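Local coordinates for protein heme peroxidase (Bacteroides thetaiotaomicron, PDB 2GVK) that probably uses heme and hydrogen peroxide to oxidise dyes and other substrates, as a member of the dye-decolorizing peroxidase family, at residues I26-N31 with V139-G144; D108-I113 with Y262-A267. All coordinates share one frame; numbering follows the deposited sequence.

Contact 1. Residues I26-N31 with V139-G144; sequences IFIVYN and VDETHG
I28 and E141 lie side by side as a non-hydrogen-bonded pair between two antiparallel strands of the beta-barrel fold, the 26-31 and 139-144 segments of its N-terminal half. E141 sends CG anti to the backbone N (chi1 -179°) and runs on extended, which brings its aliphatic part alongside I28, with CG 3.8 Å from CG1 of I28. I26 and H143 pair the same way one step along this face; CG1 and CG2 of I26 both approach CD2 of the imidazole, which meets them obliquely. H143 NE2 donates a hydrogen bond to E141 OE2 over 2.6 Å, nearly straight and in the ring plane, meeting the oxygen on its anti side. The other oxygen, OE1, hydrogen-bonds S255 of a second subunit, so E141 ties the strand pair to the subunit interface. With an alanine in place of E141, the H143 imidazole is likely to lose its acceptor and be freer to turn, and I28 CG1 its aliphatic neighbour.

On the opposite face, with F27, V29, D140 and T142, T142 OG1 donates to the syn lone pair of D140 OD2 at 2.7 Å, while D140 OD1 forms a salt bridge with K192. An edge of the F27 ring lies near T142 O, and the ring stacks on Y262. Pairing is regular from I26 to V29, where V139 and D140 both face V29 in a classic beta bulge. V139 CG2 comes up to the amide of N31, 3.4 Å from CG. At the bulge V29 O takes two N-H groups from the same face of its carbonyl plane, V139 N at 2.8 Å and D140 N at 3.2 Å.

Contact 2. Residues D108-I113 with Y262-A267; sequences DLLFHI and YFIGYA
H112 and Y266 make the one hydrogen bond between these two strands, ND1 to OH at 2.7 Å; either atom could be the donor. The hydroxyl sits at the edge of the imidazole, in its plane, and ND1 lies equally in the plane of the phenol, so the rings meet rim to rim with their planes 25° apart. H112 gets there with CG anti to the backbone N (chi1 174°), reaching across from 108-113. T68 also hydrogen-bonds the tyrosine OH, which gives this buried hydroxyl two partners.

The second kind of contact is CH-pi. I264 lays CD1 over one face of the H112 ring, 3.9 Å from its centroid and displaced toward the rim at ND1. The methyl thus packs on part of one face while Y266 OH meets the edge.

Apolar packing completes the contact more loosely: L110 CD2 stands 4.3 Å from the same I264 CD1.

The backbones stay apart, with axes 11.0 Å at closest approach and crossing at -100°, so side chains alone bridge the gap, consistent with two walls of the reported beta-barrel fold facing each other. Strand 66-72 flanks H112 through T68, and V188 of strand 186-195 packs against L110, I264 and Y266.

Overall arrangement
Strands 24-32 and 109-115 are neighbours in one antiparallel sheet, so contacts 1 and 2 touch directly, Y30 and I26 pairing through their backbones with D108 and I113. Contact 1 joins strands adjacent in the sheet though 108 residues apart in sequence; it is partly buried, zipped by main-chain bonds, with a face of mixed polar and apolar side chains partly against a second subunit. Contact 2 is wholly buried near the centre of the chain, joins the N-terminal and C-terminal family regions across the barrel, and relies on side chains alone. Their centres are about 9 Å apart, and F27 links them, its ring CE1 packing 3.3 Å from CD2 of H112.

Contact 1. Residues I26-N31 with V139-G144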
# COMPACT_ATOMS: atom_id res chain seq x y z
N ILE A 26 -5.65 21.69 -4.18
CA ILE A 26 -5.37 23.03 -4.62
C ILE A 26 -6.68 23.69 -4.98
O ILE A 26 -7.49 23.10 -5.71
CB ILE A 26 -4.45 23.07 -5.86
CG1 ILE A 26 -3.09 22.47 -5.55
CG2 ILE A 26 -4.29 24.51 -6.33
CD1 ILE A 26 -2.14 22.45 -6.72
N PHE A 27 -6.94 24.83 -4.38
CA PHE A 27 -8.10 25.69 -4.76
C PHE A 27 -7.56 26.93 -5.46
O PHE A 27 -6.82 27.71 -4.85
CB PHE A 27 -8.91 26.14 -3.54
CG PHE A 27 -9.43 25.02 -2.69
CD1 PHE A 27 -10.64 24.43 -2.97
CD2 PHE A 27 -8.76 24.65 -1.52
CE1 PHE A 27 -11.16 23.46 -2.11
CE2 PHE A 27 -9.27 23.68 -0.70
CZ PHE A 27 -10.49 23.11 -0.99
N ILE A 28 -7.93 27.12 -6.72
CA ILE A 28 -7.54 28.31 -7.47
C ILE A 28 -8.77 29.09 -7.94
O ILE A 28 -9.66 28.54 -8.56
CB ILE A 28 -6.68 27.94 -8.69
CG1 ILE A 28 -5.32 27.43 -8.25
CG2 ILE A 28 -6.51 29.12 -9.57
CD1 ILE A 28 -4.52 26.79 -9.35
N VAL A 29 -8.80 30.39 -7.62
CA VAL A 29 -9.80 31.28 -8.14
C VAL A 29 -9.10 32.31 -9.01
O VAL A 29 -8.14 32.96 -8.59
CB VAL A 29 -10.60 31.97 -7.03
CG1 VAL A 29 -11.57 32.99 -7.60
CG2 VAL A 29 -11.35 30.94 -6.22
N TYR A 30 -9.56 32.40 -10.25
CA TYR A 30 -9.04 33.34 -11.23
C TYR A 30 -10.08 34.40 -11.55
O TYR A 30 -11.28 34.10 -11.60
CB TYR A 30 -8.74 32.62 -12.53
CG TYR A 30 -7.50 31.75 -12.56
CD1 TYR A 30 -6.26 32.29 -12.39
CD2 TYR A 30 -7.58 30.44 -13.04
CE1 TYR A 30 -5.10 31.53 -12.58
CE2 TYR A 30 -6.43 29.67 -13.22
CZ TYR A 30 -5.20 30.23 -12.98
OH TYR A 30 -4.05 29.50 -13.21
N ASN A 31 -9.62 35.60 -11.89
CA ASN A 31 -10.45 36.56 -12.60
C ASN A 31 -10.02 36.59 -14.06
O ASN A 31 -8.86 36.39 -14.38
CB ASN A 31 -10.28 37.96 -12.02
CG ASN A 31 -11.26 38.25 -10.90
OD1 ASN A 31 -12.19 37.48 -10.63
ND2 ASN A 31 -11.05 39.39 -10.21
N VAL A 139 -6.81 35.43 -8.21
CA VAL A 139 -7.48 36.05 -7.10
C VAL A 139 -7.05 35.37 -5.80
O VAL A 139 -6.73 36.03 -4.84
CB VAL A 139 -9.04 35.98 -7.26
CG1 VAL A 139 -9.72 36.50 -6.02
CG2 VAL A 139 -9.47 36.74 -8.47
N ASP A 140 -7.05 34.04 -5.79
CA ASP A 140 -6.56 33.28 -4.65
C ASP A 140 -6.08 31.91 -5.07
O ASP A 140 -6.66 31.29 -5.96
CB ASP A 140 -7.66 33.10 -3.59
CG ASP A 140 -7.16 32.36 -2.36
OD1 ASP A 140 -6.35 32.95 -1.63
OD2 ASP A 140 -7.45 31.13 -2.22
N GLU A 141 -4.99 31.48 -4.46
CA GLU A 141 -4.58 30.07 -4.51
C GLU A 141 -4.31 29.60 -3.10
O GLU A 141 -3.57 30.24 -2.36
CB GLU A 141 -3.33 29.87 -5.36
CG GLU A 141 -2.88 28.42 -5.45
CD GLU A 141 -1.80 28.17 -6.52
OE1 GLU A 141 -1.66 28.99 -7.46
OE2 GLU A 141 -1.06 27.15 -6.39
N THR A 142 -5.00 28.55 -2.71
CA THR A 142 -4.82 27.96 -1.41
C THR A 142 -4.53 26.48 -1.56
O THR A 142 -5.18 25.76 -2.35
CB THR A 142 -6.07 28.16 -0.52
OG1 THR A 142 -6.33 29.57 -0.36
CG2 THR A 142 -5.87 27.54 0.85
N HIS A 143 -3.53 26.01 -0.82
CA HIS A 143 -3.19 24.61 -0.79
C HIS A 143 -3.67 24.00 0.50
O HIS A 143 -3.39 24.52 1.57
CB HIS A 143 -1.69 24.42 -0.91
CG HIS A 143 -1.11 24.99 -2.15
ND1 HIS A 143 0.23 25.23 -2.29
CD2 HIS A 143 -1.70 25.43 -3.28
CE1 HIS A 143 0.45 25.76 -3.48
NE2 HIS A 143 -0.71 25.90 -4.10
N GLY A 144 -4.37 22.89 0.40
CA GLY A 144 -4.91 22.20 1.57
C GLY A 144 -4.39 20.79 1.70
O GLY A 144 -3.73 20.26 0.80
O HOH W 1 -8.94 29.73 -3.90

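Contact 2. Residues D108-I113 with Y262-A267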
# COMPACT_ATOMS: atom_id res chain seq x y z
N ASP A 108 -13.99 34.57 -11.06
CA ASP A 108 -14.63 34.24 -12.34
C ASP A 108 -14.54 32.76 -12.66
O ASP A 108 -15.47 32.19 -13.23
CB ASP A 108 -14.00 35.04 -13.47
CG ASP A 108 -14.30 36.54 -13.39
OD1 ASP A 108 -15.37 36.93 -12.85
OD2 ASP A 108 -13.49 37.34 -13.93
N LEU A 109 -13.39 32.15 -12.35
CA LEU A 109 -13.16 30.72 -12.56
C LEU A 109 -12.69 30.08 -11.28
O LEU A 109 -11.85 30.64 -10.57
CB LEU A 109 -12.08 30.48 -13.64
CG LEU A 109 -12.31 31.02 -15.04
CD1 LEU A 109 -11.11 30.66 -15.91
CD2 LEU A 109 -13.62 30.50 -15.66
N LEU A 110 -13.22 28.89 -10.99
CA LEU A 110 -12.75 28.07 -9.87
C LEU A 110 -12.22 26.74 -10.36
O LEU A 110 -12.88 26.05 -11.15
CB LEU A 110 -13.89 27.81 -8.87
CG LEU A 110 -13.58 26.77 -7.74
CD1 LEU A 110 -12.59 27.30 -6.73
CD2 LEU A 110 -14.86 26.33 -7.06
N PHE A 111 -11.03 26.37 -9.89
CA PHE A 111 -10.52 25.01 -10.08
C PHE A 111 -10.29 24.40 -8.73
O PHE A 111 -9.62 25.00 -7.86
CB PHE A 111 -9.20 25.02 -10.90
CG PHE A 111 -9.38 25.45 -12.32
CD1 PHE A 111 -9.92 24.59 -13.25
CD2 PHE A 111 -9.06 26.74 -12.72
CE1 PHE A 111 -10.10 24.99 -14.56
CE2 PHE A 111 -9.24 27.14 -14.05
CZ PHE A 111 -9.76 26.27 -14.96
N HIS A 112 -10.88 23.22 -8.52
CA HIS A 112 -10.74 22.46 -7.29
C HIS A 112 -10.05 21.15 -7.66
O HIS A 112 -10.65 20.28 -8.30
CB HIS A 112 -12.12 22.25 -6.67
CG HIS A 112 -12.13 21.36 -5.45
ND1 HIS A 112 -13.25 20.62 -5.08
CD2 HIS A 112 -11.20 21.15 -4.50
CE1 HIS A 112 -12.98 19.97 -3.97
NE2 HIS A 112 -11.74 20.25 -3.60
N ILE A 113 -8.76 21.04 -7.28
CA ILE A 113 -7.90 19.97 -7.72
C ILE A 113 -7.51 19.12 -6.52
O ILE A 113 -7.02 19.64 -5.53
CB ILE A 113 -6.59 20.53 -8.37
CG1 ILE A 113 -6.88 21.74 -9.25
CG2 ILE A 113 -5.90 19.44 -9.17
CD1 ILE A 113 -5.65 22.37 -9.90
N TYR A 262 -10.70 26.01 4.41
CA TYR A 262 -11.25 26.36 3.12
C TYR A 262 -12.54 25.57 2.94
O TYR A 262 -12.52 24.36 2.75
CB TYR A 262 -10.24 26.04 1.99
CG TYR A 262 -10.49 26.83 0.71
CD1 TYR A 262 -11.56 26.51 -0.12
CD2 TYR A 262 -9.68 27.91 0.34
CE1 TYR A 262 -11.82 27.22 -1.25
CE2 TYR A 262 -9.94 28.63 -0.81
CZ TYR A 262 -11.03 28.29 -1.59
OH TYR A 262 -11.31 28.98 -2.76
N PHE A 263 -13.66 26.27 3.11
CA PHE A 263 -14.96 25.68 2.92
C PHE A 263 -15.29 25.59 1.46
O PHE A 263 -15.15 26.58 0.71
CB PHE A 263 -16.04 26.51 3.62
CG PHE A 263 -17.43 26.08 3.29
CD1 PHE A 263 -18.00 25.01 3.91
CD2 PHE A 263 -18.14 26.69 2.28
CE1 PHE A 263 -19.31 24.56 3.56
CE2 PHE A 263 -19.44 26.24 1.93
CZ PHE A 263 -20.00 25.19 2.59
N ILE A 264 -15.76 24.42 1.03
CA ILE A 264 -16.29 24.27 -0.30
C ILE A 264 -17.52 23.34 -0.22
O ILE A 264 -17.46 22.27 0.37
CB ILE A 264 -15.22 23.74 -1.29
CG1 ILE A 264 -15.79 23.63 -2.69
CG2 ILE A 264 -14.65 22.39 -0.81
CD1 ILE A 264 -14.75 23.55 -3.75
N GLY A 265 -18.64 23.81 -0.76
CA GLY A 265 -19.90 23.10 -0.68
C GLY A 265 -20.56 23.02 -2.03
O GLY A 265 -20.81 24.05 -2.67
N TYR A 266 -20.78 21.79 -2.49
CA TYR A 266 -21.47 21.52 -3.75
C TYR A 266 -22.95 21.21 -3.48
O TYR A 266 -23.29 20.38 -2.58
CB TYR A 266 -20.84 20.32 -4.45
CG TYR A 266 -19.44 20.53 -4.95
CD1 TYR A 266 -19.21 21.02 -6.23
CD2 TYR A 266 -18.34 20.19 -4.18
CE1 TYR A 266 -17.94 21.20 -6.72
CE2 TYR A 266 -17.02 20.38 -4.67
CZ TYR A 266 -16.84 20.86 -5.95
OH TYR A 266 -15.56 21.02 -6.47
N ALA A 267 -23.83 21.83 -4.27
CA ALA A 267 -25.29 21.70 -4.03
C ALA A 267 -26.07 21.63 -5.31
O ALA A 267 -25.81 22.38 -6.26
CB ALA A 267 -25.78 22.85 -3.22